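Local structure of amino Transferase (3ELE) at residues Gly94-Ala99 with Pro263-Asp268; Tyr103-Met106 with Ala110-Ser113; Ala153-Phe158 with Pro368-Ile373; Ile323-Phe328 with Lys339-Asp344. The protein probably transfers amino groups between amino acids and keto acids, using bound pyridoxal-5'-phosphate, as class I and II aminotransferases do. All coordinates share one frame; numbering follows the deposited sequence.

Contact 1: Gly94-Ala99 with Pro263-Asp268; sequences GTHFNA and PDEVYD
Edge-on in its own plane, the imidazole of His96 meets the carboxylate of Glu265: His96 NE2 lies 2.6 Å from Glu265 OE2, which sits in the plane of the ring. The two flat groups are turned nearly square to each other, 82° between planes, and the ring's N-H reaches the oxygen from above the carboxylate plane, 35° out of it. At the hydrogen the bond is close to straight, 162°, and NE2 is the donor. The other oxygen, Glu265 OE1, stays 3.6 Å from His96 NE2, which leaves a one-oxygen grip. Glu265 gets there by a bend in its chain at chi2, which brings OE2 to the histidine coming from the opposite direction.

The Phe97 ring is also approached at an edge. Its CE1 touches Pro263 CB at 4.1 Å, the two side chains lying side by side and pointing the same way, and both residues are buried. Phe97 packs further on Ala86 and Leu89 of helix 79-93.

Nearer solvent, water 1 bridges the segments, giving one hydrogen to Asn98 OD1 at 2.7 Å and the other to Asp264 OD1 at 3.1 Å. Asp264 OD1 also accepts from the side chain of Asn101, whose own oxygen takes the backbone N-H of Asn98.

Pro263 to Val266 form a type I beta turn, and the contact joins two surface loops at one edge of the mixed seven-stranded sheet of the PLP-dependent aminotransferase large domain: the loop leading into strand 102-105 and the one leaving its antiparallel neighbour, strand 258-261.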
# COMPACT_ATOMS: atom_id res chain seq x y z
N GLY A 94 -10.15 -8.97 27.05
CA GLY A 94 -11.54 -9.14 27.48
C GLY A 94 -12.56 -8.42 26.63
O GLY A 94 -13.69 -8.20 27.06
N THR A 95 -12.16 -8.10 25.41
CA THR A 95 -12.99 -7.49 24.40
C THR A 95 -13.88 -8.60 23.77
O THR A 95 -13.78 -9.79 24.15
CB THR A 95 -12.11 -6.77 23.35
OG1 THR A 95 -11.07 -7.65 22.90
CG2 THR A 95 -11.47 -5.56 23.98
N HIS A 96 -14.75 -8.21 22.83
CA HIS A 96 -15.71 -9.13 22.16
C HIS A 96 -15.74 -8.92 20.64
O HIS A 96 -16.82 -8.94 20.01
CB HIS A 96 -17.12 -8.97 22.78
CG HIS A 96 -17.63 -7.57 22.76
ND1 HIS A 96 -17.37 -6.68 23.79
CD2 HIS A 96 -18.34 -6.88 21.84
CE1 HIS A 96 -17.91 -5.51 23.50
NE2 HIS A 96 -18.50 -5.60 22.32
N PHE A 97 -14.56 -8.76 20.05
CA PHE A 97 -14.44 -8.57 18.60
C PHE A 97 -14.66 -9.89 17.85
O PHE A 97 -14.52 -10.98 18.41
CB PHE A 97 -13.04 -8.06 18.19
CG PHE A 97 -12.62 -6.81 18.88
CD1 PHE A 97 -13.36 -5.64 18.73
CD2 PHE A 97 -11.47 -6.77 19.68
CE1 PHE A 97 -13.00 -4.49 19.36
CE2 PHE A 97 -11.08 -5.60 20.31
CZ PHE A 97 -11.85 -4.45 20.15
N ASN A 98 -15.04 -9.76 16.58
CA ASN A 98 -15.13 -10.89 15.65
C ASN A 98 -14.28 -10.54 14.43
O ASN A 98 -13.75 -9.43 14.35
CB ASN A 98 -16.60 -11.24 15.33
CG ASN A 98 -17.35 -10.11 14.65
OD1 ASN A 98 -16.88 -9.51 13.68
ND2 ASN A 98 -18.56 -9.84 15.14
N ALA A 99 -14.14 -11.47 13.49
CA ALA A 99 -13.34 -11.25 12.26
C ALA A 99 -13.71 -9.94 11.52
O ALA A 99 -12.84 -9.19 11.07
CB ALA A 99 -13.50 -12.44 11.31
N PRO A 263 -14.36 -1.26 16.14
CA PRO A 263 -15.32 -1.86 17.10
C PRO A 263 -16.79 -1.71 16.71
O PRO A 263 -17.13 -0.79 15.98
CB PRO A 263 -15.05 -1.10 18.42
CG PRO A 263 -13.70 -0.51 18.24
CD PRO A 263 -13.56 -0.21 16.80
N ASP A 264 -17.64 -2.60 17.22
CA ASP A 264 -19.08 -2.51 17.01
C ASP A 264 -19.67 -1.29 17.72
O ASP A 264 -20.65 -0.74 17.24
CB ASP A 264 -19.82 -3.80 17.45
CG ASP A 264 -19.66 -4.96 16.47
OD1 ASP A 264 -18.95 -4.86 15.45
OD2 ASP A 264 -20.28 -6.01 16.75
N GLU A 265 -19.03 -0.83 18.81
CA GLU A 265 -19.54 0.28 19.63
C GLU A 265 -19.29 1.67 19.06
O GLU A 265 -19.69 2.64 19.68
CB GLU A 265 -19.04 0.20 21.09
CG GLU A 265 -19.56 -1.03 21.86
CD GLU A 265 -18.97 -2.35 21.40
OE1 GLU A 265 -17.82 -2.36 20.93
OE2 GLU A 265 -19.65 -3.38 21.50
N VAL A 266 -18.63 1.78 17.91
CA VAL A 266 -18.53 3.07 17.20
C VAL A 266 -19.96 3.47 16.80
O VAL A 266 -20.83 2.58 16.70
CB VAL A 266 -17.59 3.05 15.97
CG1 VAL A 266 -16.15 2.84 16.40
CG2 VAL A 266 -18.01 1.99 14.93
N TYR A 267 -20.19 4.77 16.61
CA TYR A 267 -21.51 5.37 16.28
C TYR A 267 -22.32 4.56 15.25
O TYR A 267 -23.53 4.40 15.40
CB TYR A 267 -21.35 6.86 15.82
CG TYR A 267 -20.85 6.97 14.39
CD1 TYR A 267 -19.53 6.59 14.05
CD2 TYR A 267 -21.72 7.32 13.36
CE1 TYR A 267 -19.09 6.61 12.71
CE2 TYR A 267 -21.28 7.35 12.03
CZ TYR A 267 -19.96 7.00 11.72
OH TYR A 267 -19.51 7.03 10.42
N ASP A 268 -21.64 4.04 14.22
CA ASP A 268 -22.24 3.24 13.14
C ASP A 268 -21.10 2.39 12.50
O ASP A 268 -20.42 2.86 11.60
CB ASP A 268 -22.94 4.17 12.12
CG ASP A 268 -23.82 3.42 11.11
OD1 ASP A 268 -23.56 2.25 10.76
OD2 ASP A 268 -24.81 4.04 10.65
O HOH W 1 -18.34 -7.28 13.55

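Contact 2: Tyr103-Met106 with Ala110-Ser113; sequences YMTM and ASLS
Ala110, Thr105 and Ser111 carry this contact. The methyl of Ala110 fits against the backbone of Met106, just past the strand, with Ala110 CB 3.7 Å from Met106 O and a similar distance from Met106 N. Beside that, Ala110 CB touches the CB of Met106, a selenomethionine, at 4.3 Å, and Thr105 CB lies 4.2 Å from Ala110 CB. Thr105 turns its hydroxyl to the first turn of the helix, OG1 between the backbone N and the carbonyl carbon (chi1 64°), and meets Ser111 tip to tip: Thr105 OG1 to Ser111 OG is 2.7 Å.

This is the strand-loop-helix step of the aminotransferase fold that leads from strand 102-105 into helix 108-119. Gly107 in the turn and Ala108 and Ala109 at the start of the helix line the pyridoxal-5'-phosphate pocket, and the side chain of Ala110 is about 7 Å from the cofactor.

Both hydroxyls are buried and have further partners: Thr105 OG1 is hydrogen-bonded to Gly107 O, and Ser111 OG to Tyr259 O on the adjoining strand. The methyl of Thr105 takes its place alongside, CG2 3.6 Å from Ser111 OG. Met106 packs against Met106 of the second subunit.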
# COMPACT_ATOMS: atom_id res chain seq x y z
N TYR A 103 -9.66 -5.03 9.52
CA TYR A 103 -9.34 -4.76 8.10
C TYR A 103 -7.82 -4.88 8.00
O TYR A 103 -7.12 -4.09 8.62
CB TYR A 103 -9.83 -3.37 7.68
CG TYR A 103 -9.59 -3.03 6.23
CD1 TYR A 103 -8.37 -2.52 5.81
CD2 TYR A 103 -10.57 -3.19 5.27
CE1 TYR A 103 -8.12 -2.20 4.49
CE2 TYR A 103 -10.33 -2.88 3.95
CZ TYR A 103 -9.10 -2.38 3.56
OH TYR A 103 -8.83 -2.05 2.24
N MSE A 104 -7.32 -5.86 7.25
CA MSE A 104 -5.88 -6.11 7.15
C MSE A 104 -5.23 -5.09 6.22
O MSE A 104 -5.71 -4.86 5.12
CB MSE A 104 -5.56 -7.54 6.69
CG MSE A 104 -6.22 -8.65 7.54
SE MSE A 104 -5.92 -8.50 9.43
CE MSE A 104 -4.00 -8.79 9.44
N THR A 105 -4.14 -4.49 6.69
CA THR A 105 -3.44 -3.41 5.99
C THR A 105 -1.97 -3.73 5.77
O THR A 105 -1.44 -4.71 6.30
CB THR A 105 -3.55 -2.08 6.77
OG1 THR A 105 -2.87 -2.21 8.03
CG2 THR A 105 -5.01 -1.65 6.99
N MSE A 106 -1.32 -2.87 5.00
CA MSE A 106 0.08 -2.97 4.66
C MSE A 106 0.92 -2.10 5.58
O MSE A 106 1.64 -1.20 5.13
CB MSE A 106 0.25 -2.62 3.18
CG MSE A 106 -0.57 -3.62 2.31
SE MSE A 106 -0.20 -3.47 0.47
CE MSE A 106 -1.01 -1.82 0.24
N ALA A 110 -0.25 2.59 6.41
CA ALA A 110 -1.45 2.33 5.63
C ALA A 110 -2.70 2.44 6.53
O ALA A 110 -3.69 3.01 6.12
CB ALA A 110 -1.37 0.97 4.96
N SER A 111 -2.62 1.93 7.76
CA SER A 111 -3.74 1.97 8.71
C SER A 111 -4.11 3.42 9.05
O SER A 111 -5.28 3.79 8.99
CB SER A 111 -3.40 1.20 10.01
OG SER A 111 -3.21 -0.19 9.78
N LEU A 112 -3.11 4.23 9.36
CA LEU A 112 -3.31 5.67 9.67
C LEU A 112 -3.88 6.42 8.47
O LEU A 112 -4.88 7.14 8.62
CB LEU A 112 -1.99 6.32 10.12
CG LEU A 112 -1.46 5.81 11.47
CD1 LEU A 112 -0.01 6.21 11.68
CD2 LEU A 112 -2.34 6.29 12.62
N SER A 113 -3.30 6.19 7.28
CA SER A 113 -3.76 6.82 6.03
C SER A 113 -5.24 6.53 5.79
O SER A 113 -6.02 7.48 5.55
CB SER A 113 -2.90 6.37 4.84
OG SER A 113 -1.55 6.81 4.99

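Contact 3: Ala153-Phe158 with Pro368-Ile373; sequences ADTEHF and PGWVRI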
# COMPACT_ATOMS: atom_id res chain seq x y z
N ALA A 153 3.50 19.86 24.73
CA ALA A 153 3.89 18.74 25.58
C ALA A 153 3.72 18.98 27.09
O ALA A 153 3.83 20.11 27.59
CB ALA A 153 5.36 18.32 25.30
N ASP A 154 3.37 17.89 27.77
CA ASP A 154 3.39 17.80 29.22
C ASP A 154 4.83 17.33 29.45
O ASP A 154 5.12 16.14 29.40
CB ASP A 154 2.40 16.75 29.73
CG ASP A 154 2.66 16.32 31.16
OD1 ASP A 154 3.26 17.10 31.93
OD2 ASP A 154 2.29 15.17 31.51
N THR A 155 5.74 18.28 29.66
CA THR A 155 7.15 17.93 29.92
C THR A 155 7.41 17.46 31.36
O THR A 155 8.52 17.00 31.65
CB THR A 155 8.09 19.10 29.53
OG1 THR A 155 7.61 20.30 30.14
CG2 THR A 155 8.12 19.28 27.99
N GLU A 156 6.41 17.56 32.25
CA GLU A 156 6.54 17.10 33.64
C GLU A 156 6.46 15.57 33.67
O GLU A 156 7.40 14.92 34.12
CB GLU A 156 5.47 17.76 34.55
CG GLU A 156 5.60 19.30 34.62
CD GLU A 156 4.49 20.01 35.44
OE1 GLU A 156 3.34 19.51 35.55
OE2 GLU A 156 4.77 21.12 35.96
N HIS A 157 5.38 15.00 33.14
CA HIS A 157 5.14 13.52 33.12
C HIS A 157 4.97 12.85 31.75
O HIS A 157 4.91 11.62 31.70
CB HIS A 157 3.90 13.21 33.97
CG HIS A 157 4.02 13.64 35.40
ND1 HIS A 157 4.75 12.94 36.34
CD2 HIS A 157 3.50 14.72 36.05
CE1 HIS A 157 4.67 13.56 37.50
NE2 HIS A 157 3.92 14.64 37.35
N PHE A 158 4.91 13.62 30.65
CA PHE A 158 4.68 13.11 29.29
C PHE A 158 3.37 12.31 29.13
O PHE A 158 3.33 11.25 28.47
CB PHE A 158 5.92 12.43 28.71
CG PHE A 158 7.05 13.38 28.48
CD1 PHE A 158 7.04 14.23 27.37
CD2 PHE A 158 8.10 13.48 29.40
CE1 PHE A 158 8.09 15.15 27.16
CE2 PHE A 158 9.15 14.40 29.20
CZ PHE A 158 9.14 15.23 28.08
N PRO A 368 10.98 21.58 21.55
CA PRO A 368 12.26 22.26 21.69
C PRO A 368 12.88 22.07 23.09
O PRO A 368 12.16 21.93 24.10
CB PRO A 368 11.91 23.75 21.48
CG PRO A 368 10.57 23.77 20.83
CD PRO A 368 9.88 22.53 21.27
N GLY A 369 14.21 22.06 23.14
CA GLY A 369 14.97 21.85 24.37
C GLY A 369 15.25 20.41 24.75
O GLY A 369 15.96 20.18 25.73
N TRP A 370 14.72 19.44 23.99
CA TRP A 370 14.89 18.00 24.24
C TRP A 370 15.47 17.33 23.01
O TRP A 370 15.57 17.94 21.94
CB TRP A 370 13.54 17.36 24.57
CG TRP A 370 12.97 17.78 25.87
CD1 TRP A 370 12.39 18.97 26.15
CD2 TRP A 370 12.95 17.02 27.10
NE1 TRP A 370 12.00 19.01 27.46
CE2 TRP A 370 12.31 17.83 28.07
CE3 TRP A 370 13.39 15.73 27.47
CZ2 TRP A 370 12.09 17.40 29.40
CZ3 TRP A 370 13.18 15.29 28.79
CH2 TRP A 370 12.52 16.13 29.74
N VAL A 371 15.92 16.09 23.19
CA VAL A 371 16.42 15.27 22.09
C VAL A 371 15.92 13.84 22.23
O VAL A 371 15.57 13.40 23.33
CB VAL A 371 17.95 15.26 22.01
CG1 VAL A 371 18.49 16.68 21.78
CG2 VAL A 371 18.59 14.60 23.27
N ARG A 372 15.89 13.13 21.11
CA ARG A 372 15.50 11.73 21.07
C ARG A 372 16.76 10.91 20.76
O ARG A 372 17.44 11.15 19.75
CB ARG A 372 14.46 11.47 19.99
CG ARG A 372 13.97 10.01 20.03
CD ARG A 372 13.16 9.63 18.84
NE ARG A 372 13.97 9.39 17.65
CZ ARG A 372 13.50 8.91 16.50
NH1 ARG A 372 12.23 8.63 16.33
NH2 ARG A 372 14.33 8.72 15.48
N ILE A 373 17.01 9.93 21.62
CA ILE A 373 18.14 8.99 21.49
C ILE A 373 17.50 7.59 21.34
O ILE A 373 16.88 7.08 22.26
CB ILE A 373 19.03 9.05 22.77
CG1 ILE A 373 19.47 10.49 23.09
CG2 ILE A 373 20.23 8.14 22.62
CD1 ILE A 373 20.51 10.65 24.20
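A T-shaped aromatic pair, Phe158 on Trp370, joins a loop beside the large mixed sheet of this aminotransferase fold, the one after strand 147-151, to strand 370-374 of the small antiparallel sheet. The two side chains come from opposite directions, and the Phe158 ring stands on the six-membered ring of Trp370 with its edge to the indole face. Centroids are 5.2 Å apart and the planes meet at 87°. Phe158 CE2 and CZ do the touching, CE2 at 3.8 Å from Trp370 CH2. Lys339 makes a cation-pi contact with the same indole, while Phe337 meets both rings and Phe328 meets Phe158, making an aromatic cluster.

A lesser contact is made by the methyl of Thr155: brought round with CG2 beside the backbone N, it approaches the pyrrole part of the indole obliquely, Thr155 CG2 3.9 Å from Trp370 NE1.

Hydrogen bonds shape the loop that presents Phe158. Phe158 N donates to Asp154 O at 2.8 Å, and that same carbonyl oxygen lies 3.3 Å above one face of the Phe158 ring. Asp154 also makes an Asx motif: its OD1 accepts the N-H of His157 at 3.2 Å, nearly straight at 174°, from 45° above the carboxylate plane.

Contact 4: Ile323-Phe328 with Lys339-Asp344; sequences IGYHCF and KALEDD
With CG anti to the carbonyl carbon (chi1 -68°), the Tyr325 ring is carried toward Leu341, and Leu341, set the same way at chi1 -56°, points its isobutyl group at it. The two side chains cross at about a right angle. One methyl, Leu341 CD1, reaches Tyr325 CE1 at 3.8 Å and the other, CD2, lies 3.8 Å from Tyr325 CD1, so both methyls of the leucine lie on one side of the ring, along its CD1-CE1 bond. The phenol oxygen of Tyr325 is held by Phe389 O.

The backbones are joined directly by one bond: Lys339 N donates to His326 O at 2.8 Å. Water 2 bridges the other pair of backbone groups of the same two residues, accepting from His326 N at 2.8 Å and donating to Lys339 O at 2.6 Å. Beside it the His326 ring turns an edge to the lysine, with His326 CD2 4.3 Å from Lys339 CB. The lysine chain then runs away from this segment, and its NZ is bonded to Gly369 O.

Strands 327-328 and 335-339 are antiparallel neighbours in the small sheet, and this contact lies where they open out, on the side leading to helix 306-323 and helix 345-353. Tyr325 packs on Leu320 of the first and Phe348 of the second, and meets Tyr393 edge-to-face on helix 379-396, whose Tyr396 touches Leu341.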
# COMPACT_ATOMS: atom_id res chain seq x y z
N ILE A 323 26.15 10.71 34.61
CA ILE A 323 26.96 11.84 34.08
C ILE A 323 26.39 13.21 34.49
O ILE A 323 27.16 14.14 34.78
CB ILE A 323 27.11 11.77 32.52
CG1 ILE A 323 28.05 10.63 32.14
CG2 ILE A 323 27.69 13.07 31.95
CD1 ILE A 323 28.04 10.31 30.64
N GLY A 324 25.06 13.30 34.55
CA GLY A 324 24.34 14.52 34.91
C GLY A 324 23.21 14.94 33.99
O GLY A 324 22.59 15.97 34.23
N TYR A 325 22.94 14.17 32.92
CA TYR A 325 21.86 14.46 31.98
C TYR A 325 20.51 14.18 32.62
O TYR A 325 20.40 13.29 33.46
CB TYR A 325 21.97 13.60 30.71
CG TYR A 325 23.15 13.91 29.82
CD1 TYR A 325 23.05 14.90 28.84
CD2 TYR A 325 24.35 13.21 29.93
CE1 TYR A 325 24.12 15.19 27.98
CE2 TYR A 325 25.43 13.49 29.09
CZ TYR A 325 25.31 14.48 28.11
OH TYR A 325 26.36 14.77 27.28
N HIS A 326 19.50 14.95 32.23
CA HIS A 326 18.13 14.69 32.69
C HIS A 326 17.39 13.90 31.61
O HIS A 326 17.04 14.46 30.56
CB HIS A 326 17.32 15.94 33.05
CG HIS A 326 15.88 15.63 33.35
ND1 HIS A 326 15.47 15.12 34.56
CD2 HIS A 326 14.79 15.64 32.55
CE1 HIS A 326 14.17 14.89 34.52
NE2 HIS A 326 13.73 15.19 33.31
N CYS A 327 17.15 12.62 31.90
CA CYS A 327 16.42 11.71 31.02
C CYS A 327 15.05 11.41 31.62
O CYS A 327 14.91 11.23 32.83
CB CYS A 327 17.14 10.37 30.90
SG CYS A 327 18.90 10.41 30.52
N PHE A 328 14.03 11.37 30.76
CA PHE A 328 12.70 10.90 31.15
C PHE A 328 12.81 9.37 31.04
O PHE A 328 13.16 8.87 29.96
CB PHE A 328 11.63 11.49 30.22
CG PHE A 328 10.29 10.82 30.32
CD1 PHE A 328 9.58 10.81 31.53
CD2 PHE A 328 9.70 10.22 29.19
CE1 PHE A 328 8.33 10.19 31.61
CE2 PHE A 328 8.45 9.61 29.27
CZ PHE A 328 7.76 9.59 30.49
N LYS A 339 16.76 15.79 28.10
CA LYS A 339 16.79 17.24 28.02
C LYS A 339 18.16 17.72 27.50
O LYS A 339 19.20 17.26 27.96
CB LYS A 339 16.45 17.94 29.36
CG LYS A 339 16.21 19.42 29.05
CD LYS A 339 15.50 20.31 29.99
CE LYS A 339 15.04 21.58 29.16
NZ LYS A 339 15.98 22.04 28.01
N ALA A 340 18.13 18.64 26.52
CA ALA A 340 19.37 19.24 25.98
C ALA A 340 20.05 20.10 27.05
O ALA A 340 19.39 20.60 27.97
CB ALA A 340 19.06 20.09 24.75
N LEU A 341 21.37 20.26 26.94
CA LEU A 341 22.14 21.05 27.91
C LEU A 341 21.97 22.56 27.73
O LEU A 341 22.42 23.33 28.57
CB LEU A 341 23.60 20.61 27.93
CG LEU A 341 23.79 19.11 28.20
CD1 LEU A 341 25.25 18.78 28.24
CD2 LEU A 341 23.12 18.66 29.50
N GLU A 342 21.36 22.96 26.61
CA GLU A 342 20.95 24.35 26.36
C GLU A 342 19.56 24.31 25.74
O GLU A 342 19.12 23.25 25.28
CB GLU A 342 21.96 25.09 25.47
CG GLU A 342 22.32 24.39 24.17
CD GLU A 342 23.16 25.26 23.27
OE1 GLU A 342 22.67 26.35 22.89
OE2 GLU A 342 24.29 24.86 22.91
N ASP A 343 18.85 25.44 25.77
CA ASP A 343 17.50 25.55 25.18
C ASP A 343 17.45 25.19 23.70
O ASP A 343 16.45 24.66 23.24
CB ASP A 343 16.94 27.00 25.30
CG ASP A 343 16.70 27.45 26.73
OD1 ASP A 343 16.58 26.61 27.66
OD2 ASP A 343 16.60 28.68 26.92
N ASP A 344 18.52 25.52 22.96
CA ASP A 344 18.59 25.23 21.52
C ASP A 344 19.10 23.81 21.30
O ASP A 344 20.30 23.57 21.24
CB ASP A 344 19.47 26.28 20.80
CG ASP A 344 19.44 26.15 19.28
OD1 ASP A 344 18.94 25.15 18.73
OD2 ASP A 344 19.96 27.06 18.60
O HOH W 2 19.98 17.04 30.46

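In the fold
Contacts 3 and 4 are neighbours, their centres about 10 Å apart, and both reach the antiparallel sheet that contains strands 327-328, 335-339 and 370-374. They touch through Gly369, whose O meets the backbone N of Ala340. Along the chain contact 4 is nested inside the loop closed by contact 3, and contact 2 inside that of contact 1, while contacts 1 and 3 alternate. Contacts 1 and 2, about 18 Å apart (centres), lie across the chain's centre from contact 4, beside strand 102-105 of the large mixed sheet, contact 2 next to the cofactor pocket. Contacts 1 and 4 are about 44 Å apart between centres. The chain thus passes between the cofactor-binding region and the small sheet.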